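Local structure of short-chain dehydrogenase/reductase SDR (Paraburkholderia phymatum, 5VA8) at residues I13-S24 and L35-A46; V144-K152 and S161-I172. The protein binds NADP and, as a member of the short-chain dehydrogenase/reductase family, probably catalyses NADP-dependent oxidation or reduction of its substrate. All coordinates share one frame; numbering follows the deposited sequence.

Contact 1 (I13-S24 and L35-A46); sequences IAGKSALVCAAS and LAAEGVNVTIVA. With NAP (NADP nicotinamide-adenine-dinucleotide phosphate), chain E.
Ser-17 to Val-20 pair in parallel register with Asn-41 to Ile-44, the axes of strands 17-20 and 41-46 lying 4.8 Å apart with their N-to-C directions at 19°. The ladder runs through Asn-41 N to Lys-16 O, Ala-18 N to Asn-41 O, Thr-43 N to Ala-18 O and Val-20 N to Thr-43 O. It then lengthens to 3.2 Å for Val-45 N to Val-20 O. At its start Gly-15 N reaches Gly-39 O over 2.9 Å from above the carbonyl plane, 49° out of it. Gly-39, with positive phi, is the C-prime residue of the Schellman motif that ends helix 26-37.

That helix returns onto the face carrying Ala-18 and Val-20. Leu-35 CD1 spans both, 4.0 Å from Ala-18 CB and equally far from Val-20 CG2. Val-40 splits its methyls: CG1, anti to the backbone N (chi1 179°), lies 3.6 Å from Ala-18 CB, while CG2 meets Ile-13 CD1. Strand, helix and parallel strand thus form the first beta-alpha-beta unit of the Rossmann fold.

On the other face, Thr-43 turns CG2 to Leu-19 CD1 at 3.7 Å, its OG1 being bonded to Gln-68; Val-45 CG2 meets the same leucine methyl. Beyond the strands, the chain bends at Ala-22, whose phi is positive, and Val-45 O accepts from Ala-23 N. Ala-22 CB abuts the adenosine ribose of NADP at O4B. Ser-24 OG, packed on Ala-46 CB, accepts a 2.7 Å hydrogen bond from the ribose hydroxyl O3B of NADP.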
loop_
_atom_site.group_PDB
_atom_site.type_symbol
_atom_site.label_atom_id
_atom_site.label_comp_id
_atom_site.label_asym_id
_atom_site.label_seq_id
_atom_site.Cartn_x
_atom_site.Cartn_y
_atom_site.Cartn_z
ATOM N N ILE A 13 -0.315 -30.272 11.393
ATOM C CA ILE A 13 1.117 -30.085 11.602
ATOM C C ILE A 13 1.620 -30.822 12.843
ATOM O O ILE A 13 2.725 -30.561 13.312
ATOM C CB ILE A 13 1.482 -28.587 11.646
ATOM C CG1 ILE A 13 0.627 -27.819 12.669
ATOM C CG2 ILE A 13 1.336 -27.981 10.251
ATOM C CD1 ILE A 13 1.039 -26.330 12.826
ATOM N N ALA A 14 0.830 -31.752 13.372
ATOM C CA ALA A 14 1.281 -32.563 14.492
ATOM C C ALA A 14 2.518 -33.361 14.100
ATOM O O ALA A 14 2.563 -33.983 13.033
ATOM C CB ALA A 14 0.167 -33.507 14.949
ATOM N N GLY A 15 3.527 -33.337 14.968
ATOM C CA GLY A 15 4.745 -34.074 14.731
ATOM C C GLY A 15 5.788 -33.325 13.933
ATOM O O GLY A 15 6.936 -33.792 13.849
ATOM N N LYS A 16 5.435 -32.181 13.356
ATOM C CA LYS A 16 6.416 -31.352 12.686
ATOM C C LYS A 16 7.286 -30.658 13.725
ATOM O O LYS A 16 7.001 -30.668 14.926
ATOM C CB LYS A 16 5.736 -30.333 11.770
ATOM C CG LYS A 16 5.050 -30.982 10.569
ATOM C CD LYS A 16 4.693 -29.952 9.520
ATOM C CE LYS A 16 3.815 -30.549 8.419
ATOM N NZ LYS A 16 4.485 -31.648 7.662
ATOM N N SER A 17 8.377 -30.072 13.254
ATOM C CA SER A 17 9.339 -29.428 14.134
ATOM C C SER A 17 9.356 -27.931 13.875
ATOM O O SER A 17 9.316 -27.483 12.726
ATOM C CB SER A 17 10.738 -30.014 13.950
ATOM O OG SER A 17 11.197 -29.836 12.623
ATOM N N ALA A 18 9.391 -27.151 14.965
ATOM C CA ALA A 18 9.458 -25.695 14.856
ATOM C C ALA A 18 10.611 -25.145 15.679
ATOM O O ALA A 18 10.871 -25.611 16.791
ATOM C CB ALA A 18 8.165 -25.023 15.315
ATOM N N LEU A 19 11.294 -24.147 15.122
ATOM C CA LEU A 19 12.246 -23.330 15.861
ATOM C C LEU A 19 11.573 -21.989 16.118
ATOM O O LEU A 19 11.231 -21.279 15.168
ATOM C CB LEU A 19 13.546 -23.158 15.072
ATOM C CG LEU A 19 14.629 -22.260 15.678
ATOM C CD1 LEU A 19 15.048 -22.769 17.060
ATOM C CD2 LEU A 19 15.841 -22.198 14.746
ATOM N N VAL A 20 11.361 -21.655 17.388
ATOM C CA VAL A 20 10.633 -20.445 17.778
ATOM C C VAL A 20 11.612 -19.544 18.530
ATOM O O VAL A 20 12.018 -19.858 19.658
ATOM C CB VAL A 20 9.397 -20.772 18.629
ATOM C CG1 VAL A 20 8.544 -19.519 18.853
ATOM C CG2 VAL A 20 8.558 -21.879 17.955
ATOM N N CYS A 21 11.998 -18.429 17.908
ATOM C CA CYS A 21 13.016 -17.546 18.478
ATOM C C CYS A 21 12.437 -16.588 19.510
ATOM O O CYS A 21 11.318 -16.090 19.363
ATOM C CB CYS A 21 13.687 -16.731 17.373
ATOM S SG CYS A 21 14.534 -17.734 16.155
ATOM N N ALA A 22 13.227 -16.312 20.548
ATOM C CA ALA A 22 12.921 -15.263 21.519
ATOM C C ALA A 22 11.549 -15.514 22.150
ATOM O O ALA A 22 10.608 -14.719 22.036
ATOM C CB ALA A 22 13.020 -13.885 20.857
ATOM N N ALA A 23 11.457 -16.657 22.830
ATOM C CA ALA A 23 10.141 -17.238 23.075
ATOM C C ALA A 23 9.969 -17.760 24.497
ATOM O O ALA A 23 9.091 -18.600 24.737
ATOM C CB ALA A 23 9.871 -18.363 22.061
ATOM N N SER A 24 10.755 -17.281 25.463
ATOM C CA SER A 24 10.427 -17.631 26.838
ATOM C C SER A 24 9.314 -16.753 27.396
ATOM O O SER A 24 8.710 -17.118 28.411
ATOM C CB SER A 24 11.677 -17.555 27.730
ATOM O OG SER A 24 12.097 -16.218 27.964
ATOM N N LEU A 35 1.705 -23.413 18.680
ATOM C CA LEU A 35 2.210 -24.504 17.844
ATOM C C LEU A 35 2.234 -25.816 18.620
ATOM O O LEU A 35 1.787 -26.855 18.116
ATOM C CB LEU A 35 3.603 -24.159 17.302
ATOM C CG LEU A 35 3.637 -22.998 16.303
ATOM C CD1 LEU A 35 5.074 -22.530 16.054
ATOM C CD2 LEU A 35 2.963 -23.397 14.987
ATOM N N ALA A 36 2.729 -25.788 19.860
ATOM C CA ALA A 36 2.738 -27.002 20.676
ATOM C C ALA A 36 1.329 -27.550 20.875
ATOM O O ALA A 36 1.128 -28.773 20.889
ATOM C CB ALA A 36 3.400 -26.721 22.027
ATOM N N ALA A 37 0.338 -26.660 21.039
ATOM C CA ALA A 37 -1.044 -27.093 21.220
ATOM C C ALA A 37 -1.569 -27.854 20.012
ATOM O O ALA A 37 -2.506 -28.650 20.148
ATOM C CB ALA A 37 -1.946 -25.886 21.495
ATOM N N GLU A 38 -0.996 -27.622 18.836
ATOM C CA GLU A 38 -1.360 -28.364 17.640
ATOM C C GLU A 38 -0.407 -29.525 17.376
ATOM O O GLU A 38 -0.399 -30.079 16.271
ATOM C CB GLU A 38 -1.419 -27.421 16.437
ATOM C CG GLU A 38 -2.301 -26.179 16.650
ATOM C CD GLU A 38 -3.726 -26.498 17.101
ATOM O OE1 GLU A 38 -4.262 -27.575 16.755
ATOM O OE2 GLU A 38 -4.315 -25.663 17.823
ATOM N N GLY A 39 0.385 -29.912 18.377
ATOM C CA GLY A 39 1.220 -31.088 18.283
ATOM C C GLY A 39 2.589 -30.875 17.688
ATOM O O GLY A 39 3.278 -31.863 17.411
ATOM N N VAL A 40 3.008 -29.631 17.491
ATOM C CA VAL A 40 4.326 -29.335 16.931
ATOM C C VAL A 40 5.384 -29.478 18.018
ATOM O O VAL A 40 5.219 -28.966 19.130
ATOM C CB VAL A 40 4.356 -27.919 16.334
ATOM C CG1 VAL A 40 5.745 -27.604 15.779
ATOM C CG2 VAL A 40 3.284 -27.771 15.251
ATOM N N ASN A 41 6.481 -30.165 17.695
ATOM C CA ASN A 41 7.639 -30.181 18.586
ATOM C C ASN A 41 8.361 -28.844 18.481
ATOM O O ASN A 41 8.736 -28.429 17.383
ATOM C CB ASN A 41 8.569 -31.333 18.216
ATOM C CG ASN A 41 7.911 -32.683 18.382
ATOM O OD1 ASN A 41 7.322 -32.974 19.420
ATOM N ND2 ASN A 41 7.992 -33.515 17.347
ATOM N N VAL A 42 8.548 -28.151 19.605
ATOM C CA VAL A 42 9.053 -26.783 19.554
ATOM C C VAL A 42 10.414 -26.701 20.230
ATOM O O VAL A 42 10.635 -27.280 21.297
ATOM C CB VAL A 42 8.072 -25.766 20.182
ATOM C CG1 VAL A 42 6.803 -25.661 19.326
ATOM C CG2 VAL A 42 7.747 -26.139 21.625
ATOM N N THR A 43 11.324 -25.979 19.589
ATOM C CA THR A 43 12.585 -25.565 20.184
ATOM C C THR A 43 12.468 -24.076 20.455
ATOM O O THR A 43 12.287 -23.292 19.514
ATOM C CB THR A 43 13.747 -25.862 19.238
ATOM O OG1 THR A 43 13.863 -27.277 19.059
ATOM C CG2 THR A 43 15.055 -25.312 19.798
ATOM N N ILE A 44 12.526 -23.686 21.729
ATOM C CA ILE A 44 12.371 -22.286 22.114
ATOM C C ILE A 44 13.729 -21.733 22.522
ATOM O O ILE A 44 14.539 -22.421 23.158
ATOM C CB ILE A 44 11.321 -22.075 23.227
ATOM C CG1 ILE A 44 11.635 -22.872 24.490
ATOM C CG2 ILE A 44 9.920 -22.441 22.718
ATOM C CD1 ILE A 44 10.683 -22.519 25.645
ATOM N N VAL A 45 13.972 -20.485 22.135
ATOM C CA VAL A 45 15.261 -19.821 22.300
ATOM C C VAL A 45 15.059 -18.556 23.122
ATOM O O VAL A 45 14.152 -17.763 22.835
ATOM C CB VAL A 45 15.885 -19.471 20.935
ATOM C CG1 VAL A 45 17.189 -18.736 21.136
ATOM C CG2 VAL A 45 16.108 -20.741 20.089
ATOM N N ALA A 46 15.900 -18.364 24.139
ATOM C CA ALA A 46 15.943 -17.103 24.870
ATOM C C ALA A 46 17.301 -16.997 25.547
ATOM O O ALA A 46 18.018 -17.989 25.682
ATOM C CB ALA A 46 14.811 -16.995 25.902
HETATM P PA NAP E . 8.841 -9.684 25.604
HETATM O O1A NAP E . 7.569 -9.988 26.287
HETATM O O2A NAP E . 9.833 -8.849 26.386
HETATM O O5B NAP E . 9.490 -11.093 25.199
HETATM C C5B NAP E . 10.750 -11.103 24.512
HETATM C C4B NAP E . 11.257 -12.519 24.539
HETATM O O4B NAP E . 12.375 -12.625 23.633
HETATM C C3B NAP E . 11.783 -12.997 25.892
HETATM O O3B NAP E . 11.594 -14.400 26.004
HETATM C C2B NAP E . 13.267 -12.656 25.789
HETATM O O2B NAP E . 14.000 -13.414 26.778
HETATM C C1B NAP E . 13.525 -13.055 24.335
HETATM N N9A NAP E . 14.674 -12.401 23.718
HETATM C C8A NAP E . 14.857 -11.055 23.546
HETATM N N7A NAP E . 15.932 -10.744 22.860
HETATM C C5A NAP E . 16.503 -11.974 22.569
HETATM C C6A NAP E . 17.676 -12.335 21.877
HETATM N N6A NAP E . 18.516 -11.451 21.326
HETATM N N1A NAP E . 17.969 -13.651 21.777
HETATM C C2A NAP E . 17.127 -14.537 22.324
HETATM N N3A NAP E . 15.994 -14.315 22.998
HETATM C C4A NAP E . 15.740 -13.006 23.091
HETATM O O3 NAP E . 8.581 -8.930 24.217
HETATM P PN NAP E . 7.391 -8.998 23.147
HETATM O O1N NAP E . 6.945 -10.396 22.990
HETATM O O2N NAP E . 6.401 -7.962 23.510
HETATM O O5D NAP E . 8.178 -8.513 21.846
HETATM C C5D NAP E . 8.688 -9.455 20.881
HETATM C C4D NAP E . 9.099 -8.645 19.676
HETATM O O4D NAP E . 7.922 -8.024 19.108
HETATM C C3D NAP E . 10.085 -7.502 19.950
HETATM O O3D NAP E . 10.977 -7.331 18.849
HETATM C C2D NAP E . 9.162 -6.294 20.066
HETATM O O2D NAP E . 9.790 -5.043 19.802
HETATM C C1D NAP E . 8.157 -6.653 18.976
HETATM N N1N NAP E . 6.857 -5.946 19.095
HETATM C C2N NAP E . 6.196 -5.939 20.265
HETATM C C3N NAP E . 4.961 -5.333 20.352
HETATM C C7N NAP E . 4.120 -5.270 21.590
HETATM O O7N NAP E . 3.274 -4.361 21.697
HETATM N N7N NAP E . 4.403 -6.104 22.587
HETATM C C4N NAP E . 4.399 -4.810 19.189
HETATM C C5N NAP E . 5.115 -4.824 18.004
HETATM C C6N NAP E . 6.356 -5.385 17.978
HETATM P P2B NAP E . 15.491 -12.991 27.222
HETATM O O1X NAP E . 16.376 -13.272 26.054
HETATM O O2X NAP E . 15.464 -11.507 27.592
HETATM O O3X NAP E . 15.772 -13.884 28.447
HETATM O O HOH W 1 -1.888 -30.049 13.947
HETATM O O HOH W 2 11.863 -28.626 17.674
#

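Contact 2 (V144-K152 and S161-I172); sequences VNITSSSVK and SNGARSGLTGFI. With TCE (3,3',3''-phosphanetriyltripropanoic acid), chain F; NAP (NADP nicotinamide-adenine-dinucleotide phosphate), chain E.
Arg-165 reaches from helix 159-179 across Val-151 and Ser-148, in the loop that follows strand 141-146. Its CB rests on Val-151 CG1 at 3.7 Å. The chain is extended from CG to NE (chi2 -169°), which carries CD alongside Ser-148 CB at 3.6 Å. NE then donates to Ser-161 OG, 3.0 Å away and in the guanidinium plane, though the N-H is bent to 136°. At the tip NH2 has two acceptors near that plane, NADP O3D at 2.8 Å and carboxylate O16 of the bound phosphine at 2.9 Å. NH1 donates to a water that in turn donates to Ile-146 O. Thr-147 O, which has no hydrogen-bond partner, lies over one guanidinium face. Four edge partners therefore fix the group's rotation.

Ser-161 OG holds three bonds: besides the one from Arg-165 NE, it accepts from Ser-150 OG at 2.9 Å. The third runs from Ser-161 OG to O15 of the same carboxylate, at 2.6 Å. Ser-148 OG donates to O15 too, while accepting from Ser-150 N in an ST turn. Ser-161 and Arg-165 have the spacing of the YxxxK pair in classical short-chain dehydrogenases, and with Ser-148 they line what is probably the corresponding active site, beside the nicotinamide ribose.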
loop_
_atom_site.group_PDB
_atom_site.type_symbol
_atom_site.label_atom_id
_atom_site.label_comp_id
_atom_site.label_asym_id
_atom_site.label_seq_id
_atom_site.Cartn_x
_atom_site.Cartn_y
_atom_site.Cartn_z
ATOM N N VAL A 144 7.481 -17.555 9.659
ATOM C CA VAL A 144 6.684 -16.427 10.135
ATOM C C VAL A 144 7.641 -15.471 10.822
ATOM O O VAL A 144 8.290 -15.848 11.807
ATOM C CB VAL A 144 5.570 -16.865 11.100
ATOM C CG1 VAL A 144 4.847 -15.637 11.668
ATOM C CG2 VAL A 144 4.576 -17.791 10.393
ATOM N N ASN A 145 7.724 -14.243 10.323
ATOM C CA ASN A 145 8.582 -13.222 10.923
ATOM C C ASN A 145 7.729 -12.289 11.773
ATOM O O ASN A 145 6.816 -11.639 11.257
ATOM C CB ASN A 145 9.315 -12.420 9.848
ATOM C CG ASN A 145 10.055 -13.308 8.879
ATOM O OD1 ASN A 145 10.973 -14.020 9.275
ATOM N ND2 ASN A 145 9.659 -13.278 7.611
ATOM N N ILE A 146 8.038 -12.199 13.065
ATOM C CA ILE A 146 7.360 -11.229 13.921
ATOM C C ILE A 146 8.016 -9.880 13.688
ATOM O O ILE A 146 9.211 -9.712 13.961
ATOM C CB ILE A 146 7.451 -11.628 15.399
ATOM C CG1 ILE A 146 6.741 -12.960 15.645
ATOM C CG2 ILE A 146 6.882 -10.504 16.291
ATOM C CD1 ILE A 146 6.887 -13.451 17.090
ATOM N N THR A 147 7.244 -8.917 13.170
ATOM C CA THR A 147 7.804 -7.604 12.875
ATOM C C THR A 147 7.088 -6.571 13.734
ATOM O O THR A 147 7.203 -6.633 14.965
ATOM C CB THR A 147 7.749 -7.280 11.371
ATOM O OG1 THR A 147 6.398 -7.263 10.886
ATOM C CG2 THR A 147 8.558 -8.330 10.583
ATOM N N SER A 148 6.333 -5.658 13.123
ATOM C CA SER A 148 5.747 -4.543 13.866
ATOM C C SER A 148 4.821 -3.769 12.948
ATOM O O SER A 148 5.040 -3.714 11.736
ATOM C CB SER A 148 6.829 -3.597 14.399
ATOM O OG SER A 148 6.229 -2.509 15.093
ATOM N N SER A 149 3.824 -3.116 13.553
ATOM C CA SER A 149 3.048 -2.123 12.823
ATOM C C SER A 149 3.927 -0.999 12.280
ATOM O O SER A 149 3.488 -0.266 11.390
ATOM C CB SER A 149 1.968 -1.530 13.734
ATOM O OG SER A 149 2.565 -0.668 14.700
ATOM N N SER A 150 5.149 -0.842 12.813
ATOM C CA SER A 150 6.062 0.214 12.370
ATOM C C SER A 150 6.380 0.145 10.878
ATOM O O SER A 150 6.809 1.157 10.308
ATOM C CB SER A 150 7.371 0.143 13.163
ATOM O OG SER A 150 8.119 -1.009 12.754
ATOM N N VAL A 151 6.202 -1.015 10.228
ATOM C CA VAL A 151 6.454 -1.090 8.794
ATOM C C VAL A 151 5.281 -0.557 7.976
ATOM O O VAL A 151 5.464 -0.238 6.795
ATOM C CB VAL A 151 6.786 -2.526 8.353
ATOM C CG1 VAL A 151 7.896 -3.123 9.223
ATOM C CG2 VAL A 151 5.570 -3.398 8.389
ATOM N N LYS A 152 4.094 -0.418 8.584
ATOM C CA LYS A 152 2.928 0.160 7.912
ATOM C C LYS A 152 2.798 1.651 8.190
ATOM O O LYS A 152 2.384 2.417 7.315
ATOM C CB LYS A 152 1.633 -0.543 8.355
ATOM C CG LYS A 152 1.552 -2.035 8.050
ATOM C CD LYS A 152 1.459 -2.306 6.564
ATOM C CE LYS A 152 0.115 -1.834 5.981
ATOM N NZ LYS A 152 0.043 -2.194 4.525
ATOM N N SER A 161 13.284 0.792 14.609
ATOM C CA SER A 161 12.372 -0.255 14.163
ATOM C C SER A 161 11.765 0.092 12.809
ATOM O O SER A 161 11.709 -0.757 11.908
ATOM C CB SER A 161 11.258 -0.455 15.196
ATOM O OG SER A 161 10.273 -1.366 14.715
ATOM N N ASN A 162 11.305 1.339 12.668
ATOM C CA ASN A 162 10.763 1.825 11.404
ATOM C C ASN A 162 11.693 1.469 10.261
ATOM O O ASN A 162 11.255 1.017 9.198
ATOM C CB ASN A 162 10.584 3.349 11.450
ATOM C CG ASN A 162 9.615 3.808 12.536
ATOM O OD1 ASN A 162 8.807 3.026 13.046
ATOM N ND2 ASN A 162 9.691 5.092 12.889
ATOM N N GLY A 163 12.988 1.659 10.472
ATOM C CA GLY A 163 13.974 1.299 9.478
ATOM C C GLY A 163 14.271 -0.187 9.392
ATOM O O GLY A 163 14.076 -0.792 8.332
ATOM N N ALA A 164 14.756 -0.797 10.480
ATOM C CA ALA A 164 15.265 -2.164 10.369
ATOM C C ALA A 164 14.178 -3.138 9.946
ATOM O O ALA A 164 14.416 -4.022 9.112
ATOM C CB ALA A 164 15.894 -2.601 11.694
ATOM N N ARG A 165 12.974 -3.003 10.502
ATOM C CA ARG A 165 11.962 -4.006 10.201
ATOM C C ARG A 165 11.383 -3.812 8.816
ATOM O O ARG A 165 10.957 -4.792 8.191
ATOM C CB ARG A 165 10.853 -3.967 11.248
ATOM C CG ARG A 165 11.407 -4.204 12.654
ATOM C CD ARG A 165 10.241 -4.409 13.580
ATOM N NE ARG A 165 10.540 -4.311 15.006
ATOM C CZ ARG A 165 10.779 -5.337 15.817
ATOM N NH1 ARG A 165 10.858 -6.587 15.348
ATOM N NH2 ARG A 165 10.938 -5.100 17.116
ATOM N N SER A 166 11.381 -2.571 8.320
ATOM C CA SER A 166 10.996 -2.325 6.936
ATOM C C SER A 166 12.013 -2.924 5.974
ATOM O O SER A 166 11.647 -3.396 4.886
ATOM C CB SER A 166 10.843 -0.826 6.696
ATOM O OG SER A 166 9.733 -0.314 7.424
ATOM N N GLY A 167 13.294 -2.880 6.354
ATOM C CA GLY A 167 14.321 -3.536 5.557
ATOM C C GLY A 167 14.082 -5.023 5.441
ATOM O O GLY A 167 14.161 -5.595 4.348
ATOM N N LEU A 168 13.818 -5.680 6.569
ATOM C CA LEU A 168 13.489 -7.103 6.512
ATOM C C LEU A 168 12.324 -7.340 5.569
ATOM O O LEU A 168 12.364 -8.235 4.717
ATOM C CB LEU A 168 13.143 -7.625 7.907
ATOM C CG LEU A 168 12.676 -9.085 7.924
ATOM C CD1 LEU A 168 13.797 -9.988 7.417
ATOM C CD2 LEU A 168 12.250 -9.503 9.339
ATOM N N THR A 169 11.259 -6.549 5.735
ATOM C CA THR A 169 10.023 -6.788 5.000
ATOM C C THR A 169 10.231 -6.674 3.496
ATOM O O THR A 169 9.682 -7.473 2.721
ATOM C CB THR A 169 8.961 -5.800 5.474
ATOM O OG1 THR A 169 8.782 -5.965 6.885
ATOM C CG2 THR A 169 7.630 -6.064 4.771
ATOM N N GLY A 170 11.014 -5.678 3.064
ATOM C CA GLY A 170 11.291 -5.531 1.644
ATOM C C GLY A 170 12.061 -6.707 1.076
ATOM O O GLY A 170 11.823 -7.124 -0.066
ATOM N N PHE A 171 12.997 -7.254 1.858
ATOM C CA PHE A 171 13.717 -8.441 1.404
ATOM C C PHE A 171 12.812 -9.667 1.391
ATOM O O PHE A 171 12.851 -10.465 0.440
ATOM C CB PHE A 171 14.940 -8.704 2.291
ATOM C CG PHE A 171 15.543 -10.067 2.059
ATOM C CD1 PHE A 171 16.292 -10.316 0.926
ATOM C CD2 PHE A 171 15.308 -11.096 2.962
ATOM C CE1 PHE A 171 16.821 -11.589 0.686
ATOM C CE2 PHE A 171 15.835 -12.366 2.739
ATOM C CZ PHE A 171 16.600 -12.602 1.611
ATOM N N ILE A 172 12.014 -9.853 2.449
ATOM C CA ILE A 172 11.150 -11.034 2.538
ATOM C C ILE A 172 10.240 -11.119 1.322
ATOM O O ILE A 172 9.915 -12.216 0.847
ATOM C CB ILE A 172 10.334 -10.997 3.847
ATOM C CG1 ILE A 172 11.247 -11.233 5.056
ATOM C CG2 ILE A 172 9.168 -11.997 3.810
ATOM C CD1 ILE A 172 11.964 -12.592 5.032
HETATM O O16 TCE F . 10.096 -2.377 17.691
HETATM C C14 TCE F . 8.859 -2.156 17.576
HETATM O O15 TCE F . 8.390 -1.722 16.498
HETATM C C5 TCE F . 7.936 -2.396 18.769
HETATM C C2 TCE F . 6.591 -1.740 18.475
HETATM P P TCE F . 5.366 -2.264 19.768
HETATM C C3 TCE F . 6.104 -2.238 21.455
HETATM C C6 TCE F . 6.366 -0.756 21.686
HETATM C C8 TCE F . 7.096 -0.625 23.006
HETATM O O10 TCE F . 6.638 0.172 23.857
HETATM O O9 TCE F . 8.128 -1.314 23.236
HETATM C C1 TCE F . 3.876 -1.187 19.649
HETATM C C4 TCE F . 3.297 -1.361 18.249
HETATM C C11 TCE F . 2.120 -0.411 18.127
HETATM O O12 TCE F . 1.404 -0.397 17.091
HETATM O O13 TCE F . 1.873 0.361 19.092
HETATM P PA NAP E . 8.841 -9.684 25.604
HETATM O O1A NAP E . 7.569 -9.988 26.287
HETATM O O2A NAP E . 9.833 -8.849 26.386
HETATM O O5B NAP E . 9.490 -11.093 25.199
HETATM C C5B NAP E . 10.750 -11.103 24.512
HETATM C C4B NAP E . 11.257 -12.519 24.539
HETATM O O4B NAP E . 12.375 -12.625 23.633
HETATM C C3B NAP E . 11.783 -12.997 25.892
HETATM O O3B NAP E . 11.594 -14.400 26.004
HETATM C C2B NAP E . 13.267 -12.656 25.789
HETATM O O2B NAP E . 14.000 -13.414 26.778
HETATM C C1B NAP E . 13.525 -13.055 24.335
HETATM N N9A NAP E . 14.674 -12.401 23.718
HETATM C C8A NAP E . 14.857 -11.055 23.546
HETATM N N7A NAP E . 15.932 -10.744 22.860
HETATM C C5A NAP E . 16.503 -11.974 22.569
HETATM C C6A NAP E . 17.676 -12.335 21.877
HETATM N N6A NAP E . 18.516 -11.451 21.326
HETATM N N1A NAP E . 17.969 -13.651 21.777
HETATM C C2A NAP E . 17.127 -14.537 22.324
HETATM N N3A NAP E . 15.994 -14.315 22.998
HETATM C C4A NAP E . 15.740 -13.006 23.091
HETATM O O3 NAP E . 8.581 -8.930 24.217
HETATM P PN NAP E . 7.391 -8.998 23.147
HETATM O O1N NAP E . 6.945 -10.396 22.990
HETATM O O2N NAP E . 6.401 -7.962 23.510
HETATM O O5D NAP E . 8.178 -8.513 21.846
HETATM C C5D NAP E . 8.688 -9.455 20.881
HETATM C C4D NAP E . 9.099 -8.645 19.676
HETATM O O4D NAP E . 7.922 -8.024 19.108
HETATM C C3D NAP E . 10.085 -7.502 19.950
HETATM O O3D NAP E . 10.977 -7.331 18.849
HETATM C C2D NAP E . 9.162 -6.294 20.066
HETATM O O2D NAP E . 9.790 -5.043 19.802
HETATM C C1D NAP E . 8.157 -6.653 18.976
HETATM N N1N NAP E . 6.857 -5.946 19.095
HETATM C C2N NAP E . 6.196 -5.939 20.265
HETATM C C3N NAP E . 4.961 -5.333 20.352
HETATM C C7N NAP E . 4.120 -5.270 21.590
HETATM O O7N NAP E . 3.274 -4.361 21.697
HETATM N N7N NAP E . 4.403 -6.104 22.587
HETATM C C4N NAP E . 4.399 -4.810 19.189
HETATM C C5N NAP E . 5.115 -4.824 18.004
HETATM C C6N NAP E . 6.356 -5.385 17.978
HETATM P P2B NAP E . 15.491 -12.991 27.222
HETATM O O1X NAP E . 16.376 -13.272 26.054
HETATM O O2X NAP E . 15.464 -11.507 27.592
HETATM O O3X NAP E . 15.772 -13.884 28.447
HETATM O O HOH W 3 10.692 -9.512 16.221
HETATM O O HOH W 4 6.438 -6.952 8.150
HETATM O O HOH W 5 7.889 0.175 5.539
#

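From the N terminus, contact 1 closes first: the chain leaves strand 17-20, runs through helix 26-37 and returns as strand 41-46, so residues 13-24 and 35-46 are separated by ten residues, nearly all of them in helix 26-37. Contact 2 opens about a hundred residues later, after strands 67-71 and 92-95, and closes the 147-158 connection between strand 141-146 and helix 159-179. The two are in series, neither enclosing nor crossing the other. Their centres are 22 Å apart on opposite sides of the chain's centre, but both reach the same parallel sheet, where strand 92-95 separates 17-20 from 141-146. NADP bridges them, its adenosine half at contact 1 and its nicotinamide half at contact 2.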